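Local coordinates for bacterial bifunctional deaminase-reductase C-terminal domain-containing protein (Corynebacterium diphtheriae, PDB 2P4G), which probably reduces a phosphoribosylamino-uracil intermediate of riboflavin biosynthesis, using NADPH, at residues A[68-73]-A[192-197]; A[74-79]-A[110-115]. All blocks are in the same frame, centred on the assembly; numbering follows the deposited sequence.

Contact 1: residues A[68-73]-A[192-197]; sequences QLRGWA and SIEGGP. With EDO (1,2-ethanediol), chain G; EDO (1,2-ethanediol), chain J.
Arg70, near the end of helix 60-72, and Glu194, on strand 190-195, meet in a side-on salt bridge that forms the polar half of this contact. The arginine uses two nitrogens, one for each carboxylate oxygen. NE gives an almost straight bond to OE2 of Glu194 (2.7 Å, 176° at the hydrogen), taken on the syn lone pair and lying in the guanidinium plane. NH2 of Arg70 reaches OE1 of Glu194 at 2.8 Å, again from the syn side but somewhat out of the carboxylate plane. The two flat groups are nearly coplanar, 15° apart, although the side chains that carry them cross at about a right angle. Because the arginine chain runs extended from CG to NE, its head reaches the strand even though its CB is not aimed there. Glu194 OE1 is also hydrogen-bonded to Tyr88 OH, so OE1 is gripped by two partners, Arg70 and Tyr88.

Helix 60-72 packs here against one face of the parallel part of the mixed sheet at the heart of a dihydrofolate-reductase-like α/β fold; the axis of its end, 68-72, passes 9.5 Å from that of 192-195. The tightly packed half centres on Ser192, which points at the helix; its OG lies 3.4 Å from CD2 of Leu69, and its CB 4.0 Å from CB of Ala73. The indole of Trp72 turns its rim to the strand, CZ3 being 3.9 Å from Ser192 N, while CD1 of Leu69 sits over one ring face.

On the looser side Arg70 is partly exposed, and a 1,2-ethanediol, probably from the crystallisation liquor, lies in the guanidinium plane at the edge formed by NH1 and NH2: the diol O2 accepts from Arg70 NH1 at 2.9 Å and also from NH2.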
loop_
_atom_site.group_PDB
_atom_site.type_symbol
_atom_site.label_atom_id
_atom_site.label_comp_id
_atom_site.label_asym_id
_atom_site.label_seq_id
_atom_site.Cartn_x
_atom_site.Cartn_y
_atom_site.Cartn_z
ATOM N N GLN A 68 -6.516 -20.944 6.310
ATOM C CA GLN A 68 -7.180 -20.725 7.613
ATOM C C GLN A 68 -8.510 -19.990 7.407
ATOM O O GLN A 68 -9.527 -20.371 7.977
ATOM C CB GLN A 68 -6.266 -19.931 8.565
ATOM C CG GLN A 68 -6.696 -19.944 10.000
ATOM C CD GLN A 68 -6.328 -21.239 10.692
ATOM O OE1 GLN A 68 -7.144 -22.155 10.805
ATOM N NE2 GLN A 68 -5.086 -21.333 11.130
ATOM N N LEU A 69 -8.497 -18.961 6.566
ATOM C CA LEU A 69 -9.702 -18.150 6.305
ATOM C C LEU A 69 -10.733 -18.936 5.507
ATOM O O LEU A 69 -11.931 -18.845 5.763
ATOM C CB LEU A 69 -9.353 -16.823 5.602
ATOM C CG LEU A 69 -10.511 -15.798 5.504
ATOM C CD1 LEU A 69 -11.076 -15.366 6.865
ATOM C CD2 LEU A 69 -10.115 -14.582 4.694
ATOM N N ARG A 70 -10.251 -19.757 4.591
ATOM C CA ARG A 70 -11.100 -20.740 3.928
ATOM C C ARG A 70 -11.762 -21.721 4.887
ATOM O O ARG A 70 -12.901 -22.118 4.664
ATOM C CB ARG A 70 -10.317 -21.506 2.851
ATOM C CG ARG A 70 -10.094 -20.680 1.594
ATOM C CD ARG A 70 -9.405 -21.476 0.493
ATOM N NE ARG A 70 -9.534 -20.751 -0.768
ATOM C CZ ARG A 70 -9.497 -21.311 -1.973
ATOM N NH1 ARG A 70 -9.300 -22.612 -2.116
ATOM N NH2 ARG A 70 -9.669 -20.554 -3.043
ATOM N N GLY A 71 -11.057 -22.099 5.949
ATOM C CA GLY A 71 -11.614 -22.945 6.979
ATOM C C GLY A 71 -12.688 -22.266 7.798
ATOM O O GLY A 71 -13.529 -22.937 8.390
ATOM N N TRP A 72 -12.617 -20.943 7.857
ATOM C CA TRP A 72 -13.608 -20.084 8.521
ATOM C C TRP A 72 -14.848 -19.887 7.654
ATOM O O TRP A 72 -15.938 -19.736 8.180
ATOM C CB TRP A 72 -12.953 -18.714 8.821
ATOM C CG TRP A 72 -13.876 -17.574 9.096
ATOM C CD1 TRP A 72 -14.289 -17.138 10.322
ATOM C CD2 TRP A 72 -14.466 -16.687 8.133
ATOM N NE1 TRP A 72 -15.114 -16.043 10.183
ATOM C CE2 TRP A 72 -15.236 -15.747 8.848
ATOM C CE3 TRP A 72 -14.415 -16.593 6.729
ATOM C CZ2 TRP A 72 -15.959 -14.732 8.210
ATOM C CZ3 TRP A 72 -15.137 -15.604 6.098
ATOM C CH2 TRP A 72 -15.903 -14.684 6.838
ATOM N N ALA A 73 -14.653 -19.886 6.331
ATOM C CA ALA A 73 -15.665 -19.483 5.362
ATOM C C ALA A 73 -16.699 -20.570 5.083
ATOM O O ALA A 73 -16.388 -21.760 5.065
ATOM C CB ALA A 73 -14.982 -19.081 4.006
ATOM N N SER A 192 -15.766 -15.294 2.260
ATOM C CA SER A 192 -14.435 -14.753 2.054
ATOM C C SER A 192 -14.369 -14.291 0.599
ATOM O O SER A 192 -14.711 -15.053 -0.297
ATOM C CB SER A 192 -13.382 -15.814 2.370
ATOM O OG SER A 192 -12.077 -15.404 1.984
ATOM N N ILE A 193 -13.984 -13.035 0.371
ATOM C CA ILE A 193 -13.747 -12.541 -0.986
ATOM C C ILE A 193 -12.246 -12.568 -1.176
ATOM O O ILE A 193 -11.520 -11.842 -0.482
ATOM C CB ILE A 193 -14.282 -11.106 -1.211
ATOM C CG1 ILE A 193 -15.802 -11.080 -1.000
ATOM C CG2 ILE A 193 -13.856 -10.562 -2.636
ATOM C CD1 ILE A 193 -16.435 -9.656 -1.106
ATOM N N GLU A 194 -11.786 -13.431 -2.074
ATOM C CA GLU A 194 -10.372 -13.634 -2.297
ATOM C C GLU A 194 -9.871 -12.785 -3.451
ATOM O O GLU A 194 -8.695 -12.802 -3.829
ATOM C CB GLU A 194 -10.105 -15.083 -2.576
ATOM C CG GLU A 194 -10.377 -15.926 -1.399
ATOM C CD GLU A 194 -9.961 -17.348 -1.586
ATOM O OE1 GLU A 194 -9.614 -17.758 -2.725
ATOM O OE2 GLU A 194 -9.981 -18.072 -0.575
ATOM N N GLY A 195 -10.801 -12.057 -4.033
ATOM C CA GLY A 195 -10.443 -10.967 -4.828
ATOM C C GLY A 195 -10.790 -11.019 -6.274
ATOM O O GLY A 195 -11.809 -11.591 -6.690
ATOM N N GLY A 196 -9.821 -10.462 -6.995
ATOM C CA GLY A 196 -10.041 -9.549 -8.011
ATOM C C GLY A 196 -10.097 -8.186 -7.329
ATOM O O GLY A 196 -11.027 -7.926 -6.575
ATOM N N PRO A 197 -9.101 -7.313 -7.580
ATOM C CA PRO A 197 -9.221 -5.875 -7.263
ATOM C C PRO A 197 -10.590 -5.270 -7.575
ATOM O O PRO A 197 -11.134 -4.504 -6.771
ATOM C CB PRO A 197 -8.152 -5.237 -8.156
ATOM C CG PRO A 197 -7.105 -6.276 -8.276
ATOM C CD PRO A 197 -7.770 -7.633 -8.139
HETATM C C1 EDO G . -7.677 -24.966 -4.759
HETATM O O1 EDO G . -6.339 -25.470 -4.696
HETATM C C2 EDO G . -7.847 -23.445 -5.031
HETATM O O2 EDO G . -9.264 -22.989 -5.021
HETATM C C1 EDO J . -3.619 -13.519 -1.231
HETATM O O1 EDO J . -3.276 -13.434 0.148
HETATM C C2 EDO J . -5.121 -13.247 -1.302
HETATM O O2 EDO J . -5.625 -12.944 -2.632
#

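Contact 2: residues A[74-79]-A[110-115]; sequences DAIVVG and PKLTLL
Val78 holds CG1 between its backbone N and carbonyl carbon (chi1 67°), while Leu114 sets CG beside its own N (chi1 -62°) and extends from there to its methyls; the branches are so placed that Val78 CG1 lies 3.5 Å from Leu114 CD2, tighter than usual for two carbons. The pair belongs to two neighbouring parallel strands, 75-79 and 111-115, in the central sheet of the reductase domain, joined by a crossover that contains helices 80-85 and 95-103. Five backbone bonds alternate in direction along them, from Lys111 N to Asp74 O at the start to Leu115 N to Val78 O at the end. The shortest, Thr113 N to Ile76 O at 2.7 Å, is bent to 140° at the hydrogen, whereas Ile76 N to Lys111 O (2.8 Å) is straighter.

Side chains in register share a face. Ile76 places CG2 3.9 Å from Leu112 CD1 and swings CD1 out to the ring of Pro110, on the same side as Val78 and Leu114. On the other face, Val77 and Thr113 lie side by side, both touching Leu183 of helix 175-184, and Val77 CG1 meets Leu115 CD1 at 3.8 Å.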
loop_
_atom_site.group_PDB
_atom_site.type_symbol
_atom_site.label_atom_id
_atom_site.label_comp_id
_atom_site.label_asym_id
_atom_site.label_seq_id
_atom_site.Cartn_x
_atom_site.Cartn_y
_atom_site.Cartn_z
ATOM N N ASP A 74 -17.926 -20.123 4.817
ATOM C CA ASP A 74 -18.961 -20.953 4.218
ATOM C C ASP A 74 -18.910 -20.891 2.701
ATOM O O ASP A 74 -19.279 -21.856 2.012
ATOM C CB ASP A 74 -20.308 -20.464 4.710
ATOM C CG ASP A 74 -20.448 -20.608 6.204
ATOM O OD1 ASP A 74 -20.082 -21.686 6.689
ATOM O OD2 ASP A 74 -20.916 -19.671 6.890
ATOM N N ALA A 75 -18.471 -19.744 2.181
ATOM C CA ALA A 75 -18.292 -19.553 0.722
ATOM C C ALA A 75 -17.097 -18.670 0.433
ATOM O O ALA A 75 -16.693 -17.837 1.254
ATOM C CB ALA A 75 -19.537 -18.935 0.096
ATOM N N ILE A 76 -16.543 -18.860 -0.748
ATOM C CA ILE A 76 -15.435 -18.069 -1.248
ATOM C C ILE A 76 -15.979 -17.403 -2.500
ATOM O O ILE A 76 -16.595 -18.058 -3.340
ATOM C CB ILE A 76 -14.240 -18.979 -1.619
ATOM C CG1 ILE A 76 -13.723 -19.718 -0.381
ATOM C CG2 ILE A 76 -13.112 -18.212 -2.266
ATOM C CD1 ILE A 76 -12.976 -21.000 -0.705
ATOM N N VAL A 77 -15.776 -16.099 -2.608
ATOM C CA VAL A 77 -16.146 -15.349 -3.786
ATOM C C VAL A 77 -14.867 -14.805 -4.391
ATOM O O VAL A 77 -14.043 -14.198 -3.704
ATOM C CB VAL A 77 -17.112 -14.212 -3.429
ATOM C CG1 VAL A 77 -17.305 -13.273 -4.598
ATOM C CG2 VAL A 77 -18.459 -14.792 -2.938
ATOM N N VAL A 78 -14.683 -15.072 -5.672
ATOM C CA VAL A 78 -13.482 -14.653 -6.379
ATOM C C VAL A 78 -13.836 -14.435 -7.859
ATOM O O VAL A 78 -14.671 -15.139 -8.412
ATOM C CB VAL A 78 -12.327 -15.689 -6.194
ATOM C CG1 VAL A 78 -12.664 -17.002 -6.894
ATOM C CG2 VAL A 78 -10.977 -15.127 -6.684
ATOM N N GLY A 79 -13.219 -13.437 -8.484
ATOM C CA GLY A 79 -13.391 -13.219 -9.912
ATOM C C GLY A 79 -12.740 -14.357 -10.682
ATOM O O GLY A 79 -11.642 -14.807 -10.357
ATOM N N PRO A 110 -15.936 -24.965 2.065
ATOM C CA PRO A 110 -16.718 -23.827 1.603
ATOM C C PRO A 110 -17.035 -23.913 0.113
ATOM O O PRO A 110 -16.285 -24.505 -0.647
ATOM C CB PRO A 110 -15.782 -22.632 1.861
ATOM C CG PRO A 110 -14.417 -23.227 1.822
ATOM C CD PRO A 110 -14.561 -24.583 2.436
ATOM N N LYS A 111 -18.135 -23.290 -0.288
ATOM C CA LYS A 111 -18.551 -23.255 -1.673
ATOM C C LYS A 111 -17.726 -22.233 -2.413
ATOM O O LYS A 111 -17.717 -21.045 -2.067
ATOM C CB LYS A 111 -20.041 -22.880 -1.786
ATOM C CG LYS A 111 -20.637 -22.991 -3.188
ATOM C CD LYS A 111 -20.726 -24.436 -3.618
ATOM C CE LYS A 111 -21.394 -24.634 -4.983
ATOM N NZ LYS A 111 -21.407 -26.088 -5.348
ATOM N N LEU A 112 -17.049 -22.685 -3.457
ATOM C CA LEU A 112 -16.337 -21.776 -4.342
ATOM C C LEU A 112 -17.305 -21.135 -5.314
ATOM O O LEU A 112 -17.999 -21.830 -6.056
ATOM C CB LEU A 112 -15.240 -22.520 -5.112
ATOM C CG LEU A 112 -14.340 -21.716 -6.030
ATOM C CD1 LEU A 112 -13.583 -20.597 -5.264
ATOM C CD2 LEU A 112 -13.379 -22.674 -6.735
ATOM N N THR A 113 -17.306 -19.805 -5.322
ATOM C CA THR A 113 -18.212 -18.988 -6.138
ATOM C C THR A 113 -17.396 -18.096 -7.066
ATOM O O THR A 113 -16.564 -17.290 -6.619
ATOM C CB THR A 113 -19.148 -18.116 -5.253
ATOM O OG1 THR A 113 -19.793 -18.958 -4.301
ATOM C CG2 THR A 113 -20.216 -17.376 -6.087
ATOM N N LEU A 114 -17.624 -18.279 -8.362
ATOM C CA LEU A 114 -16.802 -17.655 -9.383
ATOM C C LEU A 114 -17.628 -16.662 -10.126
ATOM O O LEU A 114 -18.720 -16.998 -10.620
ATOM C CB LEU A 114 -16.292 -18.699 -10.375
ATOM C CG LEU A 114 -15.393 -19.798 -9.821
ATOM C CD1 LEU A 114 -15.074 -20.791 -10.963
ATOM C CD2 LEU A 114 -14.091 -19.212 -9.194
ATOM N N LEU A 115 -17.132 -15.426 -10.161
ATOM C CA LEU A 115 -17.786 -14.339 -10.854
ATOM C C LEU A 115 -17.175 -14.198 -12.243
ATOM O O LEU A 115 -15.974 -13.961 -12.392
ATOM C CB LEU A 115 -17.581 -13.042 -10.070
ATOM C CG LEU A 115 -17.982 -13.042 -8.596
ATOM C CD1 LEU A 115 -17.820 -11.638 -8.016
ATOM C CD2 LEU A 115 -19.389 -13.523 -8.393
#

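Contacts 1 and 2 lie side by side in one α/β domain, their centres about 8 Å apart. Along the chain, helix 60-72 leads directly into strand 75-79; strand 111-115 follows, and strand 190-195 comes last, which nests contact 2 inside the loop that contact 1 closes. Strand 75-79 runs between the other two in the sheet, so contact 2 pairs one of its edges while 192-197 pairs the other: Ser192 O to Val77 N and Val77 O to Glu194 N are probable hydrogen bonds. The two contacts also touch through side chains, with Ile76 CG2 packed on Glu194 CD. Segments distant in sequence thereby become one continuous core of sheet and covering helix.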